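Local coordinates for alpha-1,2-Mannosidase (Trichoderma reesei, PDB 1HCU), which probably trims alpha-1,2-linked mannose residues from high-mannose N-glycans as a calcium-dependent family 47 glycoside hydrolase, at residues L398-Q411 / Y460-Q474. Numbering follows the deposited sequence.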
loop_
_atom_site.group_PDB
_atom_site.type_symbol
_atom_site.label_atom_id
_atom_site.label_comp_id
_atom_site.label_asym_id
_atom_site.label_seq_id
_atom_site.Cartn_x
_atom_site.Cartn_y
_atom_site.Cartn_z
ATOM N N LEU A 398 11.680 4.420 1.471
ATOM C CA LEU A 398 12.673 5.382 1.909
ATOM C C LEU A 398 12.365 5.761 3.352
ATOM O O LEU A 398 13.270 5.891 4.180
ATOM C CB LEU A 398 12.640 6.628 1.022
ATOM C CG LEU A 398 13.111 6.405 -0.420
ATOM C CD1 LEU A 398 12.783 7.638 -1.257
ATOM C CD2 LEU A 398 14.610 6.115 -0.433
ATOM N N TYR A 399 11.083 5.930 3.657
ATOM C CA TYR A 399 10.680 6.278 5.008
ATOM C C TYR A 399 11.179 5.231 6.009
ATOM O O TYR A 399 11.825 5.584 6.997
ATOM C CB TYR A 399 9.156 6.433 5.083
ATOM C CG TYR A 399 8.617 6.504 6.491
ATOM C CD1 TYR A 399 7.933 5.422 7.044
ATOM C CD2 TYR A 399 8.821 7.630 7.289
ATOM C CE1 TYR A 399 7.472 5.456 8.350
ATOM C CE2 TYR A 399 8.363 7.673 8.605
ATOM C CZ TYR A 399 7.691 6.583 9.128
ATOM O OH TYR A 399 7.251 6.596 10.435
ATOM N N TYR A 400 10.901 3.951 5.755
ATOM C CA TYR A 400 11.362 2.895 6.660
ATOM C C TYR A 400 12.885 2.896 6.801
ATOM O O TYR A 400 13.409 2.707 7.911
ATOM C CB TYR A 400 10.923 1.509 6.182
ATOM C CG TYR A 400 9.493 1.142 6.512
ATOM C CD1 TYR A 400 8.455 1.439 5.628
ATOM C CD2 TYR A 400 9.179 0.474 7.705
ATOM C CE1 TYR A 400 7.143 1.080 5.915
ATOM C CE2 TYR A 400 7.863 0.111 8.005
ATOM C CZ TYR A 400 6.852 0.417 7.099
ATOM O OH TYR A 400 5.558 0.036 7.354
ATOM N N ALA A 401 13.587 3.096 5.681
ATOM C CA ALA A 401 15.052 3.122 5.681
ATOM C C ALA A 401 15.568 4.180 6.663
ATOM O O ALA A 401 16.505 3.927 7.434
ATOM C CB ALA A 401 15.578 3.398 4.276
ATOM N N TYR A 402 14.936 5.351 6.651
ATOM C CA TYR A 402 15.321 6.432 7.552
ATOM C C TYR A 402 14.992 6.093 9.014
ATOM O O TYR A 402 15.823 6.280 9.898
ATOM C CB TYR A 402 14.629 7.749 7.152
ATOM C CG TYR A 402 14.910 8.869 8.126
ATOM C CD1 TYR A 402 13.954 9.270 9.057
ATOM C CD2 TYR A 402 16.179 9.449 8.197
ATOM C CE1 TYR A 402 14.253 10.204 10.039
ATOM C CE2 TYR A 402 16.489 10.385 9.178
ATOM C CZ TYR A 402 15.524 10.754 10.097
ATOM O OH TYR A 402 15.845 11.635 11.101
ATOM N N ARG A 403 13.785 5.590 9.263
ATOM C CA ARG A 403 13.372 5.235 10.626
ATOM C C ARG A 403 14.255 4.172 11.260
ATOM O O ARG A 403 14.378 4.122 12.484
ATOM C CB ARG A 403 11.917 4.743 10.653
ATOM C CG ARG A 403 10.877 5.775 10.222
ATOM C CD ARG A 403 10.926 7.028 11.084
ATOM N NE ARG A 403 10.978 6.681 12.496
ATOM C CZ ARG A 403 11.149 7.556 13.485
ATOM N NH1 ARG A 403 11.281 8.849 13.228
ATOM N NH2 ARG A 403 11.211 7.127 14.733
ATOM N N VAL A 404 14.854 3.310 10.438
ATOM C CA VAL A 404 15.721 2.269 10.982
ATOM C C VAL A 404 17.192 2.685 11.081
ATOM O O VAL A 404 17.916 2.141 11.908
ATOM C CB VAL A 404 15.624 0.936 10.174
ATOM C CG1 VAL A 404 16.460 1.002 8.900
ATOM C CG2 VAL A 404 16.069 -0.223 11.044
ATOM N N THR A 405 17.639 3.639 10.261
ATOM C CA THR A 405 19.044 4.069 10.316
ATOM C C THR A 405 19.291 5.409 11.016
ATOM O O THR A 405 20.317 5.596 11.676
ATOM C CB THR A 405 19.688 4.216 8.913
ATOM O OG1 THR A 405 19.057 5.295 8.210
ATOM C CG2 THR A 405 19.566 2.938 8.112
ATOM N N GLY A 406 18.364 6.346 10.856
ATOM C CA GLY A 406 18.552 7.655 11.453
ATOM C C GLY A 406 19.497 8.474 10.587
ATOM O O GLY A 406 19.957 9.539 10.989
ATOM N N ASP A 407 19.782 7.975 9.389
ATOM C CA ASP A 407 20.675 8.656 8.464
ATOM C C ASP A 407 19.907 9.694 7.634
ATOM O O ASP A 407 19.025 9.341 6.847
ATOM C CB ASP A 407 21.323 7.627 7.543
ATOM C CG ASP A 407 22.412 8.218 6.684
ATOM O OD1 ASP A 407 22.466 9.461 6.550
ATOM O OD2 ASP A 407 23.213 7.433 6.130
ATOM N N SER A 408 20.251 10.970 7.806
ATOM C CA SER A 408 19.584 12.064 7.097
ATOM C C SER A 408 19.650 11.908 5.588
ATOM O O SER A 408 18.895 12.546 4.847
ATOM C CB SER A 408 20.186 13.421 7.499
ATOM O OG SER A 408 21.539 13.545 7.094
ATOM N N LYS A 409 20.561 11.057 5.137
ATOM C CA LYS A 409 20.724 10.800 3.716
ATOM C C LYS A 409 19.392 10.334 3.128
ATOM O O LYS A 409 19.035 10.695 2.008
ATOM C CB LYS A 409 21.778 9.715 3.509
ATOM C CG LYS A 409 22.676 9.934 2.301
ATOM C CD LYS A 409 21.883 10.008 1.018
ATOM C CE LYS A 409 22.437 11.097 0.108
ATOM N NZ LYS A 409 22.449 12.437 0.779
ATOM N N TRP A 410 18.659 9.533 3.893
ATOM C CA TRP A 410 17.385 9.004 3.421
ATOM C C TRP A 410 16.352 10.098 3.267
ATOM O O TRP A 410 15.551 10.077 2.332
ATOM C CB TRP A 410 16.880 7.903 4.365
ATOM C CG TRP A 410 17.813 6.725 4.395
ATOM C CD1 TRP A 410 18.719 6.425 5.368
ATOM C CD2 TRP A 410 17.990 5.737 3.366
ATOM N NE1 TRP A 410 19.450 5.318 5.014
ATOM C CE2 TRP A 410 19.025 4.875 3.790
ATOM C CE3 TRP A 410 17.374 5.498 2.126
ATOM C CZ2 TRP A 410 19.463 3.790 3.021
ATOM C CZ3 TRP A 410 17.810 4.418 1.360
ATOM C CH2 TRP A 410 18.844 3.578 1.813
ATOM N N GLN A 411 16.372 11.060 4.180
ATOM C CA GLN A 411 15.442 12.166 4.079
ATOM C C GLN A 411 15.747 12.937 2.804
ATOM O O GLN A 411 14.834 13.406 2.131
ATOM C CB GLN A 411 15.580 13.085 5.279
ATOM C CG GLN A 411 15.209 12.425 6.569
ATOM C CD GLN A 411 15.378 13.356 7.730
ATOM O OE1 GLN A 411 16.482 13.827 7.998
ATOM N NE2 GLN A 411 14.287 13.640 8.428
ATOM N N TYR A 460 3.603 9.325 3.999
ATOM C CA TYR A 460 4.983 8.903 4.228
ATOM C C TYR A 460 5.964 10.059 4.027
ATOM O O TYR A 460 6.918 10.198 4.794
ATOM C CB TYR A 460 5.356 7.722 3.320
ATOM C CG TYR A 460 4.658 6.420 3.688
ATOM C CD1 TYR A 460 4.824 5.842 4.952
ATOM C CD2 TYR A 460 3.809 5.785 2.782
ATOM C CE1 TYR A 460 4.152 4.664 5.299
ATOM C CE2 TYR A 460 3.139 4.610 3.117
ATOM C CZ TYR A 460 3.309 4.054 4.375
ATOM O OH TYR A 460 2.626 2.903 4.710
ATOM N N ALA A 461 5.723 10.887 3.008
ATOM C CA ALA A 461 6.593 12.022 2.728
ATOM C C ALA A 461 6.645 12.968 3.934
ATOM O O ALA A 461 7.711 13.449 4.322
ATOM C CB ALA A 461 6.100 12.772 1.493
ATOM N N TYR A 462 5.486 13.209 4.532
ATOM C CA TYR A 462 5.390 14.077 5.688
ATOM C C TYR A 462 6.075 13.496 6.931
ATOM O O TYR A 462 6.882 14.167 7.578
ATOM C CB TYR A 462 3.926 14.334 6.007
ATOM C CG TYR A 462 3.731 15.160 7.243
ATOM C CD1 TYR A 462 4.031 16.517 7.242
ATOM C CD2 TYR A 462 3.271 14.583 8.422
ATOM C CE1 TYR A 462 3.882 17.283 8.379
ATOM C CE2 TYR A 462 3.118 15.344 9.572
ATOM C CZ TYR A 462 3.426 16.694 9.538
ATOM O OH TYR A 462 3.270 17.464 10.658
ATOM N N LEU A 463 5.745 12.249 7.256
ATOM C CA LEU A 463 6.290 11.586 8.434
ATOM C C LEU A 463 7.805 11.475 8.452
ATOM O O LEU A 463 8.418 11.456 9.522
ATOM C CB LEU A 463 5.669 10.188 8.589
ATOM C CG LEU A 463 4.165 10.188 8.909
ATOM C CD1 LEU A 463 3.625 8.752 8.933
ATOM C CD2 LEU A 463 3.942 10.878 10.253
ATOM N N ILE A 464 8.422 11.408 7.280
ATOM C CA ILE A 464 9.867 11.300 7.249
ATOM C C ILE A 464 10.549 12.632 7.635
ATOM O O ILE A 464 11.711 12.638 8.049
ATOM C CB ILE A 464 10.347 10.781 5.867
ATOM C CG1 ILE A 464 11.773 10.238 5.996
ATOM C CG2 ILE A 464 10.242 11.870 4.820
ATOM C CD1 ILE A 464 12.259 9.491 4.769
ATOM N N PHE A 465 9.814 13.745 7.537
ATOM C CA PHE A 465 10.346 15.070 7.896
ATOM C C PHE A 465 9.711 15.590 9.205
ATOM O O PHE A 465 10.223 16.517 9.834
ATOM C CB PHE A 465 10.071 16.092 6.771
ATOM C CG PHE A 465 10.610 15.686 5.410
ATOM C CD1 PHE A 465 11.973 15.433 5.225
ATOM C CD2 PHE A 465 9.754 15.573 4.310
ATOM C CE1 PHE A 465 12.469 15.077 3.973
ATOM C CE2 PHE A 465 10.243 15.215 3.053
ATOM C CZ PHE A 465 11.605 14.966 2.880
ATOM N N ALA A 466 8.601 14.972 9.602
ATOM C CA ALA A 466 7.848 15.360 10.795
ATOM C C ALA A 466 8.479 15.046 12.147
ATOM O O ALA A 466 9.501 14.367 12.238
ATOM C CB ALA A 466 6.444 14.742 10.741
ATOM N N GLU A 467 7.831 15.548 13.194
ATOM C CA GLU A 467 8.267 15.362 14.572
ATOM C C GLU A 467 7.874 13.968 15.053
ATOM O O GLU A 467 6.989 13.331 14.484
ATOM C CB GLU A 467 7.603 16.408 15.476
ATOM C CG GLU A 467 7.799 17.863 15.045
ATOM C CD GLU A 467 9.197 18.393 15.346
ATOM O OE1 GLU A 467 9.638 18.293 16.520
ATOM O OE2 GLU A 467 9.851 18.916 14.414
ATOM N N GLU A 468 8.524 13.506 16.114
ATOM C CA GLU A 468 8.233 12.189 16.672
ATOM C C GLU A 468 6.797 12.046 17.181
ATOM O O GLU A 468 6.170 13.022 17.580
ATOM C CB GLU A 468 9.192 11.882 17.824
ATOM C CG GLU A 468 10.546 11.373 17.399
ATOM C CD GLU A 468 10.445 10.129 16.522
ATOM O OE1 GLU A 468 9.634 9.224 16.843
ATOM O OE2 GLU A 468 11.184 10.059 15.515
ATOM N N SER A 469 6.290 10.816 17.156
ATOM C CA SER A 469 4.952 10.493 17.649
ATOM C C SER A 469 4.850 8.973 17.702
ATOM O O SER A 469 5.779 8.272 17.299
ATOM C CB SER A 469 3.859 11.059 16.735
ATOM O OG SER A 469 3.595 10.207 15.635
ATOM N N ASP A 470 3.730 8.463 18.194
ATOM C CA ASP A 470 3.541 7.020 18.286
ATOM C C ASP A 470 3.323 6.373 16.919
ATOM O O ASP A 470 3.513 5.177 16.753
ATOM C CB ASP A 470 2.350 6.700 19.192
ATOM C CG ASP A 470 2.649 6.955 20.652
ATOM O OD1 ASP A 470 2.770 8.137 21.049
ATOM O OD2 ASP A 470 2.774 5.967 21.403
ATOM N N VAL A 471 2.912 7.172 15.948
ATOM C CA VAL A 471 2.664 6.668 14.613
ATOM C C VAL A 471 3.971 6.306 13.907
ATOM O O VAL A 471 4.004 5.381 13.105
ATOM C CB VAL A 471 1.900 7.714 13.780
ATOM C CG1 VAL A 471 1.591 7.164 12.398
ATOM C CG2 VAL A 471 0.620 8.093 14.498
ATOM N N GLN A 472 5.043 7.035 14.217
ATOM C CA GLN A 472 6.352 6.790 13.612
ATOM C C GLN A 472 6.841 5.383 13.971
ATOM O O GLN A 472 6.679 4.934 15.106
ATOM C CB GLN A 472 7.377 7.821 14.117
ATOM C CG GLN A 472 7.088 9.296 13.776
ATOM C CD GLN A 472 7.599 9.727 12.402
ATOM O OE1 GLN A 472 7.520 10.905 12.044
ATOM N NE2 GLN A 472 8.127 8.782 11.635
ATOM N N VAL A 473 7.441 4.680 13.017
ATOM C CA VAL A 473 7.931 3.343 13.322
ATOM C C VAL A 473 9.233 3.427 14.142
ATOM O O VAL A 473 10.175 4.124 13.763
ATOM C CB VAL A 473 8.153 2.514 12.030
ATOM C CG1 VAL A 473 6.838 2.363 11.271
ATOM C CG2 VAL A 473 9.159 3.185 11.155
ATOM N N GLN A 474 9.264 2.735 15.281
ATOM C CA GLN A 474 10.433 2.736 16.157
ATOM C C GLN A 474 11.420 1.630 15.783
ATOM O O GLN A 474 11.067 0.447 15.749
ATOM C CB GLN A 474 10.001 2.560 17.616
ATOM C CG GLN A 474 8.933 3.545 18.084
ATOM C CD GLN A 474 9.348 4.990 17.909
ATOM O OE1 GLN A 474 10.421 5.394 18.345
ATOM N NE2 GLN A 474 8.490 5.782 17.273
HETATM O O HOH W 1 3.860 0.168 5.408
HETATM O O HOH W 2 10.682 10.442 10.885
#
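I464 is a knob whose hole is formed by L398, Y399, Y402 and, from the next helix, Q411, a worked example of an apolar core with a polar margin. With CG1 anti to the backbone N (chi1 -161°), the branch reaches Y402, CG1 lying 3.9 Å from Y402 CD1, and ends with CD1 3.6 Å from Y399 CA. I464 CB sits at the edge of the Y399 ring, 3.8 Å from Y399 CD2. Y460 and L463 approach that ring obliquely. Q411 NE2 gives a nearly straight bond (168°) to I464 O, 2.8 Å away in the carbonyl plane. V473 N donates to Y399 OH over 3.2 Å.

Toward solvent, packing yields to charge. R403 CG lies off-centre over one face of the Y399 ring; bends at chi2 and chi3 then bring NE to V473 O (3.0 Å). NH1 forms a salt bridge to the syn lone pair of OE2 of E468, an exposed residue, at 2.6 Å, and a water links NH1 to L463 O. A leucine in place of R403 would probably leave E468 without its mate and V473 O without its donor. The axes of 398-405 and 460-465 run nearly parallel (19°), within the (alpha/alpha)7 barrel characteristic of family 47 mannosidases.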